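Local coordinates for transcriptional regulatory protein FixJ (PDB 1DBW) that switches on nitrogen-fixation genes when activated by FixL, this chain being its magnesium-binding receiver domain without the DNA-binding part, at residues Ile8-Glu13 and Val52-Met57; Pro77-Thr82 and Asp100-Pro105; Gln2-His7 and Arg117-Leu122; Ala38-Ala43 and Arg67-Leu72; Phe21-Asn26 and Val110-Ile115. The protein carries 2 engineered substitutions. All coordinates share one frame; numbering follows the deposited sequence.

All five contacts lie in one receiver domain, a doubly wound parallel sheet of strand order 2-1-3-4-5 with helices on both faces. Contacts 1 and 2 join neighbouring strands, 5-10 with 49-54 and 78-82 with 100-103, their centres about 11 Å apart. The magnesium-site residues sit at the strand ends of contact 1, with Lys104 of contact 2 beside them, so both contacts shape the acidic site. Contacts 3 and 5 share helix 108-119, centres about 12 Å apart. Contact 4 pairs helices 36-42 and 62-71, about 23 Å from contact 5 between centres. Along the chain contact 3 spans all the others, while contact 2 opens after contacts 1 and 4 have closed.

Contact 1 (Ile8-Glu13 and Val52-Met57); sequences IVDDEE and VTDLRM
Asp10 and Asp54 lie side by side at the ends of two parallel strands, 5-10 and 49-54, and point the same way, forming the acidic site of the CheY-like receiver fold. Their carboxylate planes are turned 41° apart, and Asp10 OD2 stands 3.3 Å from Asp54 OD1, two acceptors with no hydrogen bond between them. Asp10 OD1 and Asp11 OD2 both close on the backbone oxygen Asp54 O, Asp11 OD2 at 2.8 Å. Such a gathering is consistent with a pocket made for a cation: Asp10, Asp11, Asp54 and Arg56 are all assigned to the magnesium site, and Asp54 is the predicted phosphorylation site, unmodified here. Arg56 turns back to this cluster, its NH2 making a weak salt bridge to Asp54 OD1. Its side chain crosses that of Asp11 at about a right angle, and Asp11 OD2 sits at the guanidinium edge, 3.5 Å from Arg56 NE. Glu12 comes over one guanidinium face, with OE1 2.8 Å from Arg56 NH1 but well out of the plane, a pairing of charges rather than a directed bond. Asp54 OD2 turns to Lys104, outside the two segments, in a salt bridge. Deeper in the sheet the strands are joined by Val9 N to Val52 O at 3.0 Å and Asp54 N to Val9 O at 2.9 Å. Ile8 and Val52 run alongside each other on the same face as the two aspartates; with Ile8 CG1 beside its backbone N (chi1 -51°) and chi2 at -72°, CD1 turns across to touch Val52 CB at 3.5 Å.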
# COMPACT_ATOMS: atom_id res chain seq x y z
N ILE A 8 4.75 0.06 -3.68
CA ILE A 8 4.85 -0.85 -2.54
C ILE A 8 5.84 -0.32 -1.53
O ILE A 8 7.00 -0.06 -1.84
CB ILE A 8 5.30 -2.23 -2.95
CG1 ILE A 8 4.44 -2.78 -4.12
CG2 ILE A 8 5.22 -3.15 -1.74
CD1 ILE A 8 3.07 -3.16 -3.72
N VAL A 9 5.38 -0.18 -0.30
CA VAL A 9 6.23 0.34 0.75
C VAL A 9 6.30 -0.81 1.74
O VAL A 9 5.30 -1.17 2.33
CB VAL A 9 5.62 1.64 1.37
CG1 VAL A 9 6.55 2.24 2.39
CG2 VAL A 9 5.40 2.66 0.30
N ASP A 10 7.43 -1.50 1.77
CA ASP A 10 7.56 -2.64 2.69
C ASP A 10 8.88 -2.57 3.44
O ASP A 10 9.95 -2.40 2.84
CB ASP A 10 7.42 -3.97 1.92
CG ASP A 10 7.17 -5.19 2.83
OD1 ASP A 10 7.53 -5.18 4.03
OD2 ASP A 10 6.60 -6.17 2.32
N ASP A 11 8.78 -2.65 4.77
CA ASP A 11 9.93 -2.58 5.67
C ASP A 11 10.83 -3.82 5.60
O ASP A 11 12.06 -3.69 5.55
CB ASP A 11 9.45 -2.35 7.11
CG ASP A 11 8.70 -3.54 7.70
OD1 ASP A 11 9.11 -4.03 8.77
OD2 ASP A 11 7.71 -3.99 7.08
N GLU A 12 10.22 -5.01 5.60
CA GLU A 12 10.96 -6.27 5.54
C GLU A 12 11.45 -6.51 4.11
O GLU A 12 10.65 -6.83 3.22
CB GLU A 12 10.08 -7.43 6.02
CG GLU A 12 10.85 -8.65 6.49
CD GLU A 12 10.03 -9.58 7.40
OE1 GLU A 12 9.46 -9.09 8.40
OE2 GLU A 12 9.97 -10.79 7.11
N GLU A 13 12.75 -6.33 3.89
CA GLU A 13 13.35 -6.51 2.58
C GLU A 13 12.84 -7.63 1.69
O GLU A 13 12.34 -7.36 0.59
N VAL A 52 0.40 0.40 -1.59
CA VAL A 52 0.22 -0.86 -0.85
C VAL A 52 1.28 -0.82 0.23
O VAL A 52 2.48 -0.77 -0.06
CB VAL A 52 0.40 -2.08 -1.70
CG1 VAL A 52 0.26 -3.34 -0.83
CG2 VAL A 52 -0.70 -2.14 -2.80
N THR A 53 0.85 -0.86 1.51
CA THR A 53 1.82 -0.85 2.58
C THR A 53 1.90 -2.19 3.30
O THR A 53 0.93 -2.94 3.33
CB THR A 53 1.45 0.20 3.66
OG1 THR A 53 0.28 -0.22 4.36
CG2 THR A 53 1.16 1.57 3.03
N ASP A 54 3.11 -2.53 3.74
CA ASP A 54 3.33 -3.72 4.57
C ASP A 54 4.44 -3.26 5.52
O ASP A 54 5.64 -3.52 5.29
CB ASP A 54 3.76 -4.96 3.78
CG ASP A 54 3.86 -6.22 4.67
OD1 ASP A 54 4.14 -7.31 4.13
OD2 ASP A 54 3.63 -6.13 5.91
N LEU A 55 4.02 -2.43 6.48
CA LEU A 55 4.90 -1.82 7.48
C LEU A 55 4.64 -2.48 8.83
O LEU A 55 3.52 -2.43 9.36
CB LEU A 55 4.62 -0.33 7.56
CG LEU A 55 4.91 0.39 6.24
CD1 LEU A 55 4.29 1.78 6.22
CD2 LEU A 55 6.41 0.43 6.02
N ARG A 56 5.68 -3.11 9.37
CA ARG A 56 5.56 -3.83 10.64
C ARG A 56 6.14 -3.08 11.82
O ARG A 56 5.64 -3.23 12.93
CB ARG A 56 6.23 -5.19 10.53
CG ARG A 56 5.78 -5.98 9.31
CD ARG A 56 6.87 -6.93 8.86
NE ARG A 56 6.69 -7.33 7.47
CZ ARG A 56 6.62 -8.59 7.06
NH1 ARG A 56 6.71 -9.59 7.94
NH2 ARG A 56 6.46 -8.86 5.77
N MET A 57 7.21 -2.32 11.59
CA MET A 57 7.81 -1.55 12.69
C MET A 57 6.84 -0.42 13.10
O MET A 57 6.59 0.52 12.33
CB MET A 57 9.18 -0.99 12.29
CG MET A 57 9.70 0.12 13.21
SD MET A 57 9.24 -0.13 14.95
CE MET A 57 10.73 -1.01 15.55

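Contact 2 (Pro77-Thr82 and Asp100-Pro105); sequences PSIVIT and DFIEKP
A beta-alpha-beta crossover, strand 78-82, helix 87-95 and strand 100-103, brings together the two parallel strands, the latter at the edge of the receiver sheet, and Thr82 and Lys104 meet where they end beside the acidic site. Four backbone hydrogen bonds alternate between them: Val80 N to Asp100 O, Ile102 N to Val80 O, Thr82 N to Ile102 O (2.9 Å) and Lys104 N to Thr82 O (3.0 Å). The geometry changes along the row, for Thr82 N lies 39° out of the Ile102 carbonyl plane whereas Lys104 N meets Thr82 O almost head-on. On the face turned to helix 108-119, Ile79 and Ile102 cross at a slant, Ile79 CG2 touching Ile102 CG1 at 3.7 Å, and Ile111 packs on both. On the other face Thr82 OG1 is held between the backbone N and the carbonyl carbon (chi1 59°), which sets it 3.5 Å from Glu103 CA and 3.8 Å from Phe101 CD1; helix 87-95 covers Thr82 and Phe101. Lys104 runs across Ile81 at about a right angle before its chain bends at chi3 (-83°) on its way to Asp54. The peptide bond from Lys104 to Pro105 is cis. Where the lysine passes the isoleucine the fit is tight, Lys104 CG lying 3.3 Å from Ile81 CG2.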
# COMPACT_ATOMS: atom_id res chain seq x y z
N PRO A 77 -5.15 6.27 -3.15
CA PRO A 77 -5.93 5.09 -2.73
C PRO A 77 -4.96 4.08 -2.16
O PRO A 77 -3.95 3.74 -2.80
CB PRO A 77 -6.57 4.60 -4.05
CG PRO A 77 -6.62 5.90 -4.90
CD PRO A 77 -5.30 6.52 -4.60
N SER A 78 -5.19 3.65 -0.91
CA SER A 78 -4.24 2.75 -0.23
C SER A 78 -4.82 1.46 0.37
O SER A 78 -5.88 1.50 1.01
CB SER A 78 -3.53 3.49 0.91
OG SER A 78 -3.29 4.87 0.63
N ILE A 79 -4.05 0.37 0.23
CA ILE A 79 -4.35 -0.95 0.76
C ILE A 79 -3.29 -1.13 1.84
O ILE A 79 -2.09 -1.00 1.59
CB ILE A 79 -4.13 -2.02 -0.31
CG1 ILE A 79 -5.09 -1.78 -1.48
CG2 ILE A 79 -4.36 -3.42 0.29
CD1 ILE A 79 -6.53 -1.54 -1.02
N VAL A 80 -3.73 -1.45 3.05
CA VAL A 80 -2.77 -1.60 4.16
C VAL A 80 -2.72 -3.09 4.49
O VAL A 80 -3.72 -3.67 4.75
CB VAL A 80 -3.24 -0.79 5.41
CG1 VAL A 80 -2.33 -1.09 6.60
CG2 VAL A 80 -3.21 0.75 5.09
N ILE A 81 -1.55 -3.70 4.33
CA ILE A 81 -1.42 -5.12 4.65
C ILE A 81 -1.19 -5.13 6.15
O ILE A 81 -0.27 -4.46 6.66
CB ILE A 81 -0.24 -5.74 3.91
CG1 ILE A 81 -0.56 -5.77 2.42
CG2 ILE A 81 -0.00 -7.14 4.42
CD1 ILE A 81 0.64 -6.17 1.55
N THR A 82 -1.96 -5.97 6.83
CA THR A 82 -1.91 -6.02 8.28
C THR A 82 -1.44 -7.37 8.83
O THR A 82 -1.55 -8.41 8.17
CB THR A 82 -3.31 -5.63 8.87
OG1 THR A 82 -4.30 -6.53 8.38
CG2 THR A 82 -3.71 -4.20 8.41
N ASP A 100 -8.94 -0.51 1.72
CA ASP A 100 -9.13 -1.84 2.30
C ASP A 100 -7.89 -2.25 3.06
O ASP A 100 -6.85 -1.62 2.97
CB ASP A 100 -9.40 -2.89 1.22
CG ASP A 100 -10.24 -4.08 1.74
OD1 ASP A 100 -10.56 -4.18 2.95
OD2 ASP A 100 -10.60 -4.93 0.90
N PHE A 101 -8.04 -3.29 3.87
CA PHE A 101 -6.90 -3.83 4.58
C PHE A 101 -6.85 -5.27 4.09
O PHE A 101 -7.86 -5.81 3.61
CB PHE A 101 -7.10 -3.86 6.11
CG PHE A 101 -8.15 -4.84 6.56
CD1 PHE A 101 -7.80 -6.14 6.95
CD2 PHE A 101 -9.50 -4.48 6.56
CE1 PHE A 101 -8.80 -7.07 7.35
CE2 PHE A 101 -10.48 -5.38 6.94
CZ PHE A 101 -10.13 -6.69 7.34
N ILE A 102 -5.68 -5.86 4.17
CA ILE A 102 -5.52 -7.26 3.82
C ILE A 102 -4.69 -7.91 4.90
O ILE A 102 -3.54 -7.58 5.08
CB ILE A 102 -4.78 -7.45 2.51
CG1 ILE A 102 -5.57 -6.80 1.36
CG2 ILE A 102 -4.58 -8.96 2.26
CD1 ILE A 102 -6.88 -7.46 1.05
N GLU A 103 -5.28 -8.87 5.60
CA GLU A 103 -4.58 -9.57 6.67
C GLU A 103 -3.68 -10.68 6.10
O GLU A 103 -4.09 -11.43 5.20
CB GLU A 103 -5.64 -10.19 7.61
CG GLU A 103 -5.06 -10.99 8.77
CD GLU A 103 -6.13 -11.74 9.57
OE1 GLU A 103 -7.35 -11.59 9.31
OE2 GLU A 103 -5.74 -12.52 10.44
N LYS A 104 -2.45 -10.74 6.60
CA LYS A 104 -1.47 -11.74 6.21
C LYS A 104 -1.71 -13.07 6.96
O LYS A 104 -2.19 -13.06 8.10
CB LYS A 104 -0.07 -11.27 6.59
CG LYS A 104 0.40 -10.06 5.84
CD LYS A 104 1.88 -9.81 6.02
CE LYS A 104 2.17 -9.06 7.30
NZ LYS A 104 3.59 -8.64 7.32
N PRO A 105 -1.46 -14.21 6.29
CA PRO A 105 -0.98 -14.35 4.91
C PRO A 105 -2.17 -14.20 3.98
O PRO A 105 -3.34 -14.42 4.39
CB PRO A 105 -0.46 -15.80 4.86
CG PRO A 105 -0.27 -16.18 6.31
CD PRO A 105 -1.41 -15.51 7.00

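Contact 3 (Gln2-His7 and Arg117-Leu122); sequences QDYTVH and RASEHL. Engineered in segment 2-7: Gln2 (natural residue Thr).
One face of the Tyr4 ring is met by Ser119 CB, a CH-pi contact that fastens the lead-in to strand 5-10 against the end of helix 108-119, the last helix of the receiver fold. Ser119 CB stands 3.5 Å from the centroid of the Tyr4 ring and 17° off the ring normal, nearest Tyr4 CZ (3.4 Å). Tyr4 CG lies between the backbone N and the carbonyl carbon (chi1 62°), which turns one ring face to the serine. Leu122 CD1 approaches the ring obliquely and touches Tyr4 CB at 3.7 Å; Val50 of the neighbouring strand and Ile115 of the same helix add to the packing round the tyrosine. The second flat group is the amide of Gln2, an engineered residue. The Gln2 side chain crosses that of Leu122 at about a right angle, with Gln2 OE1 3.5 Å from Leu122 CB. Gln2 NE2 gives a hydrogen bond to Ser119 O at 3.1 Å, arriving 46° out of the carbonyl plane. That oxygen also accepts from Leu122 N, which closes the type I turn of residues 119-122, and the two donors come from opposite faces of the carbonyl. Ser119 OG is hydrogen-bonded to Glu116 O one turn back in the helix. A water bridges the two segments, accepting from Gln2 NE2 at 2.9 Å and donating to Ser119 OG at 3.1 Å.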
# COMPACT_ATOMS: atom_id res chain seq x y z
N GLN A 2 -6.48 1.60 -17.87
CA GLN A 2 -5.83 2.64 -17.08
C GLN A 2 -4.38 2.29 -16.76
O GLN A 2 -4.10 1.22 -16.27
CB GLN A 2 -6.63 2.92 -15.78
CG GLN A 2 -5.90 3.83 -14.81
CD GLN A 2 -6.78 4.39 -13.70
OE1 GLN A 2 -6.77 5.59 -13.47
NE2 GLN A 2 -7.51 3.52 -12.99
N ASP A 3 -3.46 3.20 -17.06
CA ASP A 3 -2.03 2.98 -16.79
C ASP A 3 -1.66 3.48 -15.39
O ASP A 3 -1.06 4.55 -15.24
CB ASP A 3 -1.16 3.76 -17.82
CG ASP A 3 0.33 3.51 -17.64
OD1 ASP A 3 0.72 2.51 -17.00
OD2 ASP A 3 1.15 4.35 -18.09
N TYR A 4 -1.95 2.70 -14.36
CA TYR A 4 -1.59 3.17 -13.02
C TYR A 4 -0.43 2.38 -12.46
O TYR A 4 -0.07 1.34 -12.99
CB TYR A 4 -2.80 3.08 -12.09
CG TYR A 4 -3.30 1.64 -11.89
CD1 TYR A 4 -4.23 1.07 -12.76
CD2 TYR A 4 -2.87 0.90 -10.79
CE1 TYR A 4 -4.75 -0.21 -12.52
CE2 TYR A 4 -3.37 -0.39 -10.55
CZ TYR A 4 -4.32 -0.92 -11.41
OH TYR A 4 -4.87 -2.14 -11.13
N THR A 5 0.19 2.91 -11.41
CA THR A 5 1.33 2.26 -10.81
C THR A 5 1.03 1.87 -9.38
O THR A 5 0.34 2.61 -8.69
CB THR A 5 2.54 3.24 -10.79
OG1 THR A 5 2.86 3.57 -12.16
CG2 THR A 5 3.78 2.59 -10.15
N VAL A 6 1.47 0.66 -9.01
CA VAL A 6 1.29 0.19 -7.63
C VAL A 6 2.60 0.53 -6.90
O VAL A 6 3.65 0.02 -7.26
CB VAL A 6 1.09 -1.35 -7.55
CG1 VAL A 6 0.81 -1.74 -6.06
CG2 VAL A 6 -0.08 -1.78 -8.41
N HIS A 7 2.49 1.31 -5.81
CA HIS A 7 3.66 1.74 -5.04
C HIS A 7 3.71 0.90 -3.80
O HIS A 7 2.76 0.98 -3.03
CB HIS A 7 3.50 3.22 -4.69
CG HIS A 7 3.64 4.11 -5.89
ND1 HIS A 7 4.87 4.53 -6.35
CD2 HIS A 7 2.72 4.57 -6.78
CE1 HIS A 7 4.71 5.19 -7.48
NE2 HIS A 7 3.42 5.22 -7.77
N ARG A 117 -9.50 -2.84 -7.09
CA ARG A 117 -10.60 -2.10 -6.47
C ARG A 117 -10.12 -0.70 -6.11
O ARG A 117 -10.83 0.29 -6.35
CB ARG A 117 -11.06 -2.78 -5.18
CG ARG A 117 -12.53 -3.18 -5.13
CD ARG A 117 -12.86 -4.35 -6.06
NE ARG A 117 -12.74 -3.98 -7.47
CZ ARG A 117 -12.19 -4.75 -8.41
NH1 ARG A 117 -11.70 -5.95 -8.08
NH2 ARG A 117 -12.11 -4.32 -9.67
N ALA A 118 -8.92 -0.61 -5.54
CA ALA A 118 -8.37 0.68 -5.16
C ALA A 118 -8.08 1.55 -6.39
O ALA A 118 -8.25 2.76 -6.33
CB ALA A 118 -7.09 0.51 -4.32
N SER A 119 -7.71 0.92 -7.51
CA SER A 119 -7.39 1.68 -8.73
C SER A 119 -8.63 2.35 -9.30
O SER A 119 -8.53 3.32 -10.05
CB SER A 119 -6.78 0.76 -9.79
OG SER A 119 -7.79 -0.04 -10.40
N GLU A 120 -9.80 1.83 -8.95
CA GLU A 120 -11.06 2.39 -9.43
C GLU A 120 -11.34 3.75 -8.78
O GLU A 120 -12.14 4.54 -9.30
CB GLU A 120 -12.20 1.41 -9.15
CG GLU A 120 -12.86 0.81 -10.40
CD GLU A 120 -11.94 -0.07 -11.21
OE1 GLU A 120 -11.81 -1.27 -10.86
OE2 GLU A 120 -11.36 0.42 -12.21
N HIS A 121 -10.63 4.06 -7.70
CA HIS A 121 -10.79 5.33 -7.01
C HIS A 121 -9.99 6.44 -7.68
O HIS A 121 -10.03 7.58 -7.24
CB HIS A 121 -10.41 5.20 -5.54
CG HIS A 121 -11.41 4.46 -4.71
ND1 HIS A 121 -11.36 3.10 -4.52
CD2 HIS A 121 -12.48 4.90 -4.01
CE1 HIS A 121 -12.36 2.73 -3.74
NE2 HIS A 121 -13.05 3.80 -3.41
N LEU A 122 -9.19 6.08 -8.69
CA LEU A 122 -8.41 7.08 -9.44
C LEU A 122 -9.30 7.67 -10.54
O LEU A 122 -10.13 6.96 -11.11
CB LEU A 122 -7.19 6.43 -10.10
CG LEU A 122 -6.22 5.73 -9.13
CD1 LEU A 122 -5.18 4.91 -9.89
CD2 LEU A 122 -5.54 6.77 -8.27
O HOH W 1 -8.23 0.72 -13.39

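Contact 4 (Ala38-Ala43 and Arg67-Leu72); sequences AFLAFA and RNLGDL
Leu40 is the main bump here, its CD2 lodged in a hollow made by Asn68, Leu69 and Leu72 where helices 36-42 and 62-71 pack on one side of the receiver's doubly wound sheet. The short helical segments run nearly parallel, at 22°, with axes 10.6 Å apart. No hydrogen bond crosses the interface; the fit is one of apolar surfaces. Leu40 CD2 touches Asn68 CB at 3.7 Å and Leu72 CD1 at 3.6 Å, and it also meets Leu69 CD2, so three side chains spaced over a helical turn wall it in. Its twin methyl CD1 rests against Asn68, near CB and OD1, the two side chains crossing at about a right angle. Leu69 returns the bump: with CG swung beside the backbone N (chi1 -77°), its forked end enters the recess between Phe39, Leu40 and Ala43. Leu69 CD1 lies in the plane of the Phe39 ring at its edge, 3.9 Å from Phe39 CE2. Beneath, Leu51 of strand 49-54 touches both Phe39 and Leu69, seating the pair on the sheet, while Met60 packs against Leu40 and Asn68. One wall of the recess is the small side chain of Ala43, whose CB meets Leu69 CD2 at 3.5 Å.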
# COMPACT_ATOMS: atom_id res chain seq x y z
N ALA A 38 10.83 7.46 2.33
CA ALA A 38 11.14 7.60 0.92
C ALA A 38 9.85 7.79 0.14
O ALA A 38 9.79 8.64 -0.75
CB ALA A 38 11.88 6.35 0.42
N PHE A 39 8.82 7.03 0.49
CA PHE A 39 7.56 7.17 -0.22
C PHE A 39 6.92 8.53 0.00
O PHE A 39 6.42 9.15 -0.94
CB PHE A 39 6.57 6.05 0.08
CG PHE A 39 5.26 6.23 -0.62
CD1 PHE A 39 5.16 6.00 -1.99
CD2 PHE A 39 4.16 6.73 0.05
CE1 PHE A 39 4.01 6.28 -2.67
CE2 PHE A 39 3.00 7.02 -0.62
CZ PHE A 39 2.92 6.79 -1.98
N LEU A 40 6.92 9.00 1.25
CA LEU A 40 6.36 10.31 1.55
C LEU A 40 7.06 11.42 0.76
O LEU A 40 6.43 12.39 0.35
CB LEU A 40 6.46 10.59 3.05
CG LEU A 40 5.32 10.03 3.88
CD1 LEU A 40 5.75 10.00 5.33
CD2 LEU A 40 4.08 10.91 3.72
N ALA A 41 8.36 11.29 0.55
CA ALA A 41 9.12 12.29 -0.18
C ALA A 41 8.74 12.28 -1.66
O ALA A 41 8.70 13.34 -2.32
CB ALA A 41 10.64 12.06 -0.00
N PHE A 42 8.41 11.10 -2.15
CA PHE A 42 8.01 10.92 -3.55
C PHE A 42 6.52 11.18 -3.81
O PHE A 42 6.15 11.60 -4.90
CB PHE A 42 8.33 9.45 -3.96
CG PHE A 42 8.12 9.17 -5.42
CD1 PHE A 42 9.09 9.54 -6.34
CD2 PHE A 42 6.93 8.58 -5.88
CE1 PHE A 42 8.90 9.35 -7.71
CE2 PHE A 42 6.72 8.39 -7.25
CZ PHE A 42 7.71 8.77 -8.16
N ALA A 43 5.70 11.06 -2.78
CA ALA A 43 4.25 11.15 -2.93
C ALA A 43 3.68 12.32 -3.74
O ALA A 43 2.76 12.10 -4.50
CB ALA A 43 3.54 11.03 -1.58
N ARG A 67 -1.73 9.02 7.60
CA ARG A 67 -1.94 10.26 8.33
C ARG A 67 -1.00 11.33 7.78
O ARG A 67 -1.43 12.45 7.50
CB ARG A 67 -1.68 10.04 9.82
N ASN A 68 0.26 10.95 7.57
CA ASN A 68 1.27 11.86 7.03
C ASN A 68 0.93 12.29 5.59
O ASN A 68 1.18 13.44 5.20
CB ASN A 68 2.65 11.22 7.11
CG ASN A 68 3.17 11.09 8.55
OD1 ASN A 68 4.25 10.55 8.77
ND2 ASN A 68 2.41 11.58 9.51
N LEU A 69 0.37 11.37 4.81
CA LEU A 69 -0.04 11.70 3.44
C LEU A 69 -1.16 12.71 3.54
O LEU A 69 -1.18 13.70 2.80
CB LEU A 69 -0.52 10.45 2.71
CG LEU A 69 0.64 9.56 2.23
CD1 LEU A 69 0.11 8.20 1.80
CD2 LEU A 69 1.37 10.20 1.06
N GLY A 70 -2.09 12.47 4.46
CA GLY A 70 -3.18 13.41 4.67
C GLY A 70 -2.66 14.82 4.98
O GLY A 70 -3.17 15.82 4.46
N ASP A 71 -1.64 14.93 5.82
CA ASP A 71 -1.07 16.23 6.18
C ASP A 71 -0.41 16.94 5.00
O ASP A 71 -0.36 18.17 4.96
CB ASP A 71 -0.08 16.08 7.35
CG ASP A 71 -0.79 15.92 8.68
OD1 ASP A 71 -1.92 16.42 8.81
OD2 ASP A 71 -0.22 15.29 9.61
N LEU A 72 0.12 16.16 4.07
CA LEU A 72 0.75 16.69 2.87
C LEU A 72 -0.33 17.15 1.88
O LEU A 72 -0.01 17.72 0.83
CB LEU A 72 1.61 15.62 2.21
CG LEU A 72 2.92 15.31 2.91
CD1 LEU A 72 3.61 14.11 2.25
CD2 LEU A 72 3.81 16.53 2.83

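Contact 5 (Phe21-Asn26 and Val110-Ile115); sequences FMLTMN and VIIEAI
Leu23 and Ile115 reach toward each other tip to tip where segments 21-25 and 110-115, of helices 13-25 and 108-119, cross at 71° on one face of the receiver sheet. From Leu23 CB the chain leads to CG, set beside the backbone N (chi1 -67°), and there it forks. Leu23 CD1 meets Ile115 CD1 at 3.6 Å. Leu23 CD2 touches Ile115 CD1 at 3.8 Å and slides past Ile112 CG1 at 4.0 Å. Further out, Ile112 CD1 lies 3.7 Å from Asn26 CG, the two side chains crossing at about a right angle. The amide is fixed by its own segment, since Asn26 ND2 gives a nearly straight hydrogen bond to Met22 O at 2.9 Å. Met22, bent at chi2 and chi3, carries its CE to Ile111 CG2 at 3.6 Å and leaves SD near Ile112 CD1. The three isoleucines thus face Met22 and Leu23 of the last turns of helix 13-25 and Asn26 just beyond it. Phe28, in the loop after that helix, packs on Leu23, Ile112 and Ile115. Below, Leu23 rests on Val6 and Ile8 of strand 5-10 and Val30 of strand 29-33, Ile115 shares Val6, and Ile111 leans on Ile102 of strand 100-103.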
# COMPACT_ATOMS: atom_id res chain seq x y z
N PHE A 21 7.59 -8.55 -6.97
CA PHE A 21 7.87 -9.46 -8.08
C PHE A 21 6.59 -10.17 -8.53
O PHE A 21 6.35 -10.34 -9.73
CB PHE A 21 8.96 -10.46 -7.72
CG PHE A 21 10.33 -9.85 -7.57
CD1 PHE A 21 11.46 -10.66 -7.47
CD2 PHE A 21 10.51 -8.46 -7.59
CE1 PHE A 21 12.75 -10.10 -7.39
CE2 PHE A 21 11.79 -7.90 -7.51
CZ PHE A 21 12.91 -8.72 -7.41
N MET A 22 5.77 -10.59 -7.57
CA MET A 22 4.53 -11.26 -7.90
C MET A 22 3.60 -10.33 -8.68
O MET A 22 3.04 -10.76 -9.67
CB MET A 22 3.83 -11.77 -6.64
CG MET A 22 2.52 -12.52 -6.92
SD MET A 22 1.09 -11.47 -7.23
CE MET A 22 0.82 -10.77 -5.54
N LEU A 23 3.50 -9.06 -8.29
CA LEU A 23 2.65 -8.12 -9.00
C LEU A 23 3.21 -7.85 -10.38
O LEU A 23 2.47 -7.80 -11.38
CB LEU A 23 2.49 -6.82 -8.20
CG LEU A 23 1.71 -7.03 -6.90
CD1 LEU A 23 1.69 -5.69 -6.14
CD2 LEU A 23 0.29 -7.49 -7.22
N THR A 24 4.53 -7.76 -10.44
CA THR A 24 5.22 -7.54 -11.71
C THR A 24 4.89 -8.68 -12.67
O THR A 24 4.57 -8.44 -13.83
CB THR A 24 6.75 -7.43 -11.52
OG1 THR A 24 7.05 -6.24 -10.78
CG2 THR A 24 7.44 -7.31 -12.87
N MET A 25 4.94 -9.91 -12.18
CA MET A 25 4.65 -11.02 -13.06
C MET A 25 3.21 -11.04 -13.56
O MET A 25 2.92 -11.63 -14.61
CB MET A 25 5.03 -12.35 -12.40
CG MET A 25 6.52 -12.46 -12.14
SD MET A 25 7.01 -14.03 -11.39
CE MET A 25 5.74 -15.11 -11.98
N ASN A 26 2.30 -10.38 -12.84
CA ASN A 26 0.90 -10.32 -13.25
C ASN A 26 0.63 -9.12 -14.17
O ASN A 26 -0.51 -8.85 -14.52
CB ASN A 26 -0.02 -10.34 -12.02
CG ASN A 26 -0.20 -11.76 -11.47
OD1 ASN A 26 -1.09 -12.48 -11.90
ND2 ASN A 26 0.66 -12.17 -10.53
N VAL A 110 -6.26 -12.41 -3.97
CA VAL A 110 -6.91 -11.48 -3.06
C VAL A 110 -6.29 -10.09 -3.03
O VAL A 110 -7.02 -9.08 -3.03
CB VAL A 110 -6.99 -12.05 -1.63
CG1 VAL A 110 -7.39 -10.97 -0.64
CG2 VAL A 110 -8.01 -13.15 -1.59
N ILE A 111 -4.96 -10.01 -3.01
CA ILE A 111 -4.32 -8.71 -3.00
C ILE A 111 -4.50 -8.07 -4.37
O ILE A 111 -4.69 -6.86 -4.47
CB ILE A 111 -2.83 -8.79 -2.60
CG1 ILE A 111 -2.27 -7.38 -2.39
CG2 ILE A 111 -2.02 -9.49 -3.66
CD1 ILE A 111 -2.98 -6.59 -1.35
N ILE A 112 -4.45 -8.87 -5.43
CA ILE A 112 -4.65 -8.31 -6.78
C ILE A 112 -6.06 -7.69 -6.91
O ILE A 112 -6.23 -6.59 -7.45
CB ILE A 112 -4.41 -9.39 -7.85
CG1 ILE A 112 -2.91 -9.71 -7.92
CG2 ILE A 112 -4.94 -8.94 -9.23
CD1 ILE A 112 -2.57 -10.96 -8.71
N GLU A 113 -7.08 -8.37 -6.39
CA GLU A 113 -8.43 -7.82 -6.46
C GLU A 113 -8.54 -6.52 -5.67
O GLU A 113 -9.20 -5.58 -6.12
CB GLU A 113 -9.46 -8.84 -5.97
CG GLU A 113 -9.45 -10.14 -6.78
CD GLU A 113 -10.48 -10.16 -7.89
OE1 GLU A 113 -10.72 -9.10 -8.51
OE2 GLU A 113 -11.05 -11.25 -8.16
N ALA A 114 -7.92 -6.47 -4.49
CA ALA A 114 -7.94 -5.26 -3.67
C ALA A 114 -7.27 -4.09 -4.41
O ALA A 114 -7.79 -2.98 -4.40
CB ALA A 114 -7.26 -5.52 -2.33
N ILE A 115 -6.11 -4.35 -5.04
CA ILE A 115 -5.41 -3.31 -5.78
C ILE A 115 -6.26 -2.81 -6.95
O ILE A 115 -6.35 -1.61 -7.20
CB ILE A 115 -4.02 -3.82 -6.30
CG1 ILE A 115 -3.09 -4.13 -5.11
CG2 ILE A 115 -3.42 -2.77 -7.26
CD1 ILE A 115 -1.78 -4.87 -5.47